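PDB 1YQE: D-aminoacyl-tRNA deacylase from Archaeoglobus fulgidus, which probably hydrolyses D-aminoacyl-tRNAs to free tRNA and D-amino acids, using zinc, so that D-amino acids do not stay trapped on tRNA. Local coordinates for residues D187-Y199 with T210-F223. Residues are numbered along the deposited sequence; the frame is centred on the assembly and turned at random.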
loop_
_atom_site.group_PDB
_atom_site.type_symbol
_atom_site.label_atom_id
_atom_site.label_comp_id
_atom_site.label_asym_id
_atom_site.label_seq_id
_atom_site.Cartn_x
_atom_site.Cartn_y
_atom_site.Cartn_z
ATOM N N ASP A 187 3.895 0.553 16.109
ATOM C CA ASP A 187 5.296 0.908 16.299
ATOM C C ASP A 187 6.275 0.007 15.553
ATOM O O ASP A 187 7.392 -0.236 16.012
ATOM C CB ASP A 187 5.627 0.930 17.797
ATOM C CG ASP A 187 5.550 -0.444 18.429
ATOM O OD1 ASP A 187 4.789 -1.282 17.914
ATOM O OD2 ASP A 187 6.239 -0.685 19.442
ATOM N N TRP A 188 5.855 -0.484 14.393
ATOM C CA TRP A 188 6.725 -1.313 13.576
ATOM C C TRP A 188 7.811 -0.384 13.035
ATOM O O TRP A 188 7.560 0.803 12.820
ATOM C CB TRP A 188 5.951 -1.919 12.399
ATOM C CG TRP A 188 4.839 -2.834 12.799
ATOM C CD1 TRP A 188 3.500 -2.579 12.743
ATOM C CD2 TRP A 188 4.975 -4.163 13.305
ATOM N NE1 TRP A 188 2.792 -3.668 13.179
ATOM C CE2 TRP A 188 3.674 -4.658 13.530
ATOM C CE3 TRP A 188 6.074 -4.987 13.593
ATOM C CZ2 TRP A 188 3.436 -5.944 14.026
ATOM C CZ3 TRP A 188 5.839 -6.266 14.090
ATOM C CH2 TRP A 188 4.529 -6.731 14.301
ATOM N N ASN A 189 9.012 -0.920 12.833
ATOM C CA ASN A 189 10.122 -0.145 12.283
ATOM C C ASN A 189 9.745 0.168 10.835
ATOM O O ASN A 189 9.309 -0.721 10.099
ATOM C CB ASN A 189 11.409 -0.968 12.346
ATOM C CG ASN A 189 11.824 -1.283 13.773
ATOM O OD1 ASN A 189 12.049 -0.376 14.573
ATOM N ND2 ASN A 189 11.918 -2.568 14.101
ATOM N N VAL A 190 9.908 1.424 10.429
ATOM C CA VAL A 190 9.531 1.850 9.085
ATOM C C VAL A 190 10.722 2.143 8.181
ATOM O O VAL A 190 11.647 2.859 8.559
ATOM C CB VAL A 190 8.646 3.119 9.131
ATOM C CG1 VAL A 190 8.142 3.458 7.729
ATOM C CG2 VAL A 190 7.479 2.915 10.086
ATOM N N ALA A 191 10.687 1.595 6.973
ATOM C CA ALA A 191 11.769 1.829 6.034
ATOM C C ALA A 191 11.264 2.143 4.638
ATOM O O ALA A 191 10.116 1.879 4.298
ATOM C CB ALA A 191 12.669 0.603 5.969
ATOM N N VAL A 192 12.137 2.757 3.845
ATOM C CA VAL A 192 11.846 3.015 2.454
ATOM C C VAL A 192 12.777 1.976 1.836
ATOM O O VAL A 192 13.912 1.831 2.276
ATOM C CB VAL A 192 12.284 4.423 2.007
ATOM C CG1 VAL A 192 12.390 4.464 0.490
ATOM C CG2 VAL A 192 11.265 5.457 2.469
ATOM N N GLY A 193 12.304 1.238 0.842
ATOM C CA GLY A 193 13.157 0.227 0.242
ATOM C C GLY A 193 13.664 0.652 -1.115
ATOM O O GLY A 193 12.959 1.332 -1.859
ATOM N N VAL A 194 14.887 0.249 -1.437
ATOM C CA VAL A 194 15.499 0.594 -2.712
ATOM C C VAL A 194 16.127 -0.652 -3.334
ATOM O O VAL A 194 17.011 -1.273 -2.745
ATOM C CB VAL A 194 16.596 1.676 -2.535
ATOM C CG1 VAL A 194 17.294 1.943 -3.868
ATOM C CG2 VAL A 194 15.970 2.975 -2.014
ATOM N N GLY A 195 15.651 -1.011 -4.517
ATOM C CA GLY A 195 16.181 -2.170 -5.211
ATOM C C GLY A 195 15.161 -3.277 -5.368
ATOM O O GLY A 195 14.139 -3.292 -4.679
ATOM N N GLY A 196 15.439 -4.203 -6.283
ATOM C CA GLY A 196 14.545 -5.324 -6.510
ATOM C C GLY A 196 13.672 -5.221 -7.748
ATOM O O GLY A 196 13.578 -4.170 -8.374
ATOM N N THR A 197 13.045 -6.334 -8.109
ATOM C CA THR A 197 12.144 -6.375 -9.250
ATOM C C THR A 197 10.798 -5.801 -8.795
ATOM O O THR A 197 10.609 -5.541 -7.605
ATOM C CB THR A 197 11.966 -7.816 -9.760
ATOM O OG1 THR A 197 11.706 -8.688 -8.653
ATOM C CG2 THR A 197 13.228 -8.276 -10.483
ATOM N N HIS A 198 9.869 -5.616 -9.731
ATOM C CA HIS A 198 8.565 -5.029 -9.421
ATOM C C HIS A 198 7.760 -5.657 -8.284
ATOM O O HIS A 198 6.899 -4.994 -7.699
ATOM C CB HIS A 198 7.696 -4.961 -10.687
ATOM C CG HIS A 198 7.370 -6.296 -11.276
ATOM N ND1 HIS A 198 8.336 -7.168 -11.731
ATOM C CD2 HIS A 198 6.181 -6.905 -11.497
ATOM C CE1 HIS A 198 7.757 -8.256 -12.208
ATOM N NE2 HIS A 198 6.449 -8.122 -12.077
ATOM N N TYR A 199 8.017 -6.923 -7.971
ATOM C CA TYR A 199 7.293 -7.574 -6.879
ATOM C C TYR A 199 8.097 -7.604 -5.577
ATOM O O TYR A 199 7.766 -8.349 -4.651
ATOM C CB TYR A 199 6.867 -8.996 -7.265
ATOM C CG TYR A 199 5.653 -9.050 -8.174
ATOM C CD1 TYR A 199 4.547 -8.226 -7.945
ATOM C CD2 TYR A 199 5.593 -9.947 -9.242
ATOM C CE1 TYR A 199 3.412 -8.293 -8.756
ATOM C CE2 TYR A 199 4.459 -10.024 -10.063
ATOM C CZ TYR A 199 3.374 -9.195 -9.813
ATOM O OH TYR A 199 2.256 -9.261 -10.623
ATOM N N THR A 210 9.516 -10.118 9.640
ATOM C CA THR A 210 10.277 -9.258 10.538
ATOM C C THR A 210 9.423 -8.188 11.223
ATOM O O THR A 210 8.209 -8.145 11.055
ATOM C CB THR A 210 11.438 -8.565 9.790
ATOM O OG1 THR A 210 10.909 -7.594 8.882
ATOM C CG2 THR A 210 12.260 -9.590 9.003
ATOM N N THR A 211 10.073 -7.329 12.003
ATOM C CA THR A 211 9.384 -6.258 12.712
ATOM C C THR A 211 9.437 -4.981 11.871
ATOM O O THR A 211 9.174 -3.889 12.365
ATOM C CB THR A 211 10.045 -5.980 14.075
ATOM O OG1 THR A 211 11.429 -5.662 13.873
ATOM C CG2 THR A 211 9.940 -7.216 14.986
ATOM N N PHE A 212 9.781 -5.138 10.597
ATOM C CA PHE A 212 9.884 -4.005 9.688
ATOM C C PHE A 212 8.726 -3.906 8.714
ATOM O O PHE A 212 8.176 -4.913 8.260
ATOM C CB PHE A 212 11.173 -4.086 8.866
ATOM C CG PHE A 212 12.286 -3.228 9.385
ATOM C CD1 PHE A 212 13.151 -3.701 10.369
ATOM C CD2 PHE A 212 12.485 -1.949 8.870
ATOM C CE1 PHE A 212 14.204 -2.916 10.833
ATOM C CE2 PHE A 212 13.536 -1.151 9.326
ATOM C CZ PHE A 212 14.399 -1.639 10.311
ATOM N N THR A 213 8.363 -2.672 8.389
ATOM C CA THR A 213 7.314 -2.426 7.422
ATOM C C THR A 213 7.918 -1.406 6.474
ATOM O O THR A 213 9.000 -0.888 6.733
ATOM C CB THR A 213 6.037 -1.850 8.060
ATOM O OG1 THR A 213 5.027 -1.740 7.051
ATOM C CG2 THR A 213 6.291 -0.459 8.663
ATOM N N PHE A 214 7.223 -1.132 5.377
ATOM C CA PHE A 214 7.711 -0.187 4.382
ATOM C C PHE A 214 6.690 0.891 4.087
ATOM O O PHE A 214 5.493 0.710 4.301
ATOM C CB PHE A 214 8.017 -0.914 3.068
ATOM C CG PHE A 214 9.186 -1.852 3.146
ATOM C CD1 PHE A 214 10.474 -1.397 2.892
ATOM C CD2 PHE A 214 9.003 -3.181 3.508
ATOM C CE1 PHE A 214 11.571 -2.250 2.999
ATOM C CE2 PHE A 214 10.087 -4.046 3.621
ATOM C CZ PHE A 214 11.377 -3.582 3.367
ATOM N N GLY A 215 7.194 2.024 3.614
ATOM C CA GLY A 215 6.336 3.111 3.201
ATOM C C GLY A 215 6.399 2.979 1.688
ATOM O O GLY A 215 5.526 2.375 1.067
ATOM N N HIS A 216 7.457 3.518 1.096
ATOM C CA HIS A 216 7.638 3.431 -0.347
ATOM C C HIS A 216 8.748 2.438 -0.658
ATOM O O HIS A 216 9.566 2.115 0.207
ATOM C CB HIS A 216 7.962 4.813 -0.921
ATOM C CG HIS A 216 6.749 5.668 -1.116
ATOM N ND1 HIS A 216 5.809 5.408 -2.089
ATOM C CD2 HIS A 216 6.288 6.737 -0.423
ATOM C CE1 HIS A 216 4.822 6.278 -1.989
ATOM N NE2 HIS A 216 5.086 7.094 -0.984
ATOM N N ASN A 217 8.743 1.941 -1.888
ATOM C CA ASN A 217 9.732 0.975 -2.360
ATOM C C ASN A 217 10.003 1.310 -3.816
ATOM O O ASN A 217 9.070 1.522 -4.584
ATOM C CB ASN A 217 9.187 -0.452 -2.272
ATOM C CG ASN A 217 9.506 -1.122 -0.952
ATOM O OD1 ASN A 217 10.667 -1.200 -0.555
ATOM N ND2 ASN A 217 8.479 -1.632 -0.273
ATOM N N PHE A 218 11.275 1.358 -4.194
ATOM C CA PHE A 218 11.623 1.691 -5.566
ATOM C C PHE A 218 12.378 0.569 -6.278
ATOM O O PHE A 218 13.454 0.142 -5.849
ATOM C CB PHE A 218 12.422 2.989 -5.573
ATOM C CG PHE A 218 11.690 4.132 -4.929
ATOM C CD1 PHE A 218 10.522 4.629 -5.497
ATOM C CD2 PHE A 218 12.131 4.669 -3.727
ATOM C CE1 PHE A 218 9.798 5.644 -4.871
ATOM C CE2 PHE A 218 11.414 5.688 -3.094
ATOM C CZ PHE A 218 10.250 6.171 -3.665
ATOM N N ALA A 219 11.792 0.098 -7.372
ATOM C CA ALA A 219 12.364 -0.984 -8.163
ATOM C C ALA A 219 13.635 -0.576 -8.887
ATOM O O ALA A 219 13.903 0.610 -9.093
ATOM C CB ALA A 219 11.342 -1.474 -9.179
ATOM N N LYS A 220 14.411 -1.578 -9.282
ATOM C CA LYS A 220 15.649 -1.342 -10.004
ATOM C C LYS A 220 15.426 -0.514 -11.269
ATOM O O LYS A 220 16.317 0.229 -11.679
ATOM C CB LYS A 220 16.311 -2.685 -10.355
ATOM C CG LYS A 220 17.387 -2.595 -11.422
ATOM C CD LYS A 220 18.235 -3.858 -11.479
ATOM C CE LYS A 220 18.875 -4.026 -12.853
ATOM N NZ LYS A 220 19.529 -2.774 -13.328
ATOM N N TYR A 221 14.251 -0.618 -11.889
ATOM C CA TYR A 221 14.012 0.151 -13.115
ATOM C C TYR A 221 13.909 1.660 -12.872
ATOM O O TYR A 221 13.887 2.450 -13.815
ATOM C CB TYR A 221 12.772 -0.374 -13.874
ATOM C CG TYR A 221 11.423 -0.166 -13.212
ATOM C CD1 TYR A 221 10.854 1.105 -13.127
ATOM C CD2 TYR A 221 10.708 -1.245 -12.683
ATOM C CE1 TYR A 221 9.609 1.301 -12.533
ATOM C CE2 TYR A 221 9.457 -1.058 -12.085
ATOM C CZ TYR A 221 8.915 0.219 -12.013
ATOM O OH TYR A 221 7.685 0.427 -11.422
ATOM N N THR A 222 13.878 2.061 -11.604
ATOM C CA THR A 222 13.795 3.480 -11.257
ATOM C C THR A 222 15.156 4.094 -10.895
ATOM O O THR A 222 15.270 5.318 -10.777
ATOM C CB THR A 222 12.867 3.704 -10.042
ATOM O OG1 THR A 222 13.523 3.238 -8.854
ATOM C CG2 THR A 222 11.562 2.950 -10.218
ATOM N N PHE A 223 16.180 3.254 -10.728
ATOM C CA PHE A 223 17.513 3.724 -10.327
ATOM C C PHE A 223 18.047 4.976 -11.021
ATOM O O PHE A 223 18.489 5.911 -10.356
ATOM C CB PHE A 223 18.566 2.614 -10.486
ATOM C CG PHE A 223 18.453 1.493 -9.482
ATOM C CD1 PHE A 223 17.565 1.568 -8.413
ATOM C CD2 PHE A 223 19.256 0.359 -9.608
ATOM C CE1 PHE A 223 17.477 0.533 -7.482
ATOM C CE2 PHE A 223 19.177 -0.684 -8.684
ATOM C CZ PHE A 223 18.285 -0.595 -7.619
#
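Asn189 and Phe212 illustrate how a parallel strand pair packs tightly beside a looser edge. The CB of Asn189 sits squarely over the Phe212 ring, 3.5 Å from its centroid and 3° off the normal, a CH-pi contact. The ring's edge meets Ala191, whose CB lies 3.9 Å from Phe212 CD2, and Ile206 and Ile244 also pack against the Phe212 side chain. With an alanine here the ring is gone, which is likely to open a gap beside Ala191 and leave the CB of Asn189 without its aromatic partner. Asn189 CG stands anti to its carbonyl carbon (chi1 -64°), bringing ND2 alongside Thr211 OG1 for only a weak, bent bond of 3.1 Å at this more open end. The strands belong to a beta-alpha-beta unit, joined through helix 201-209; a beta bulge around Gly215 shifts their pairing by one residue, with Thr213 N bonded to Asn189 O before it and Gly193 N to His216 O after. Packing is tight at Gly193: Asn217 OD1 lies 3.0 Å from Gly193 CA, and a CB there would clash with that oxygen. At the far end Lys220 N still hydrogen-bonds Gly196 O at 2.9 Å, while the exposed Lys220 and His198 side chains lead away.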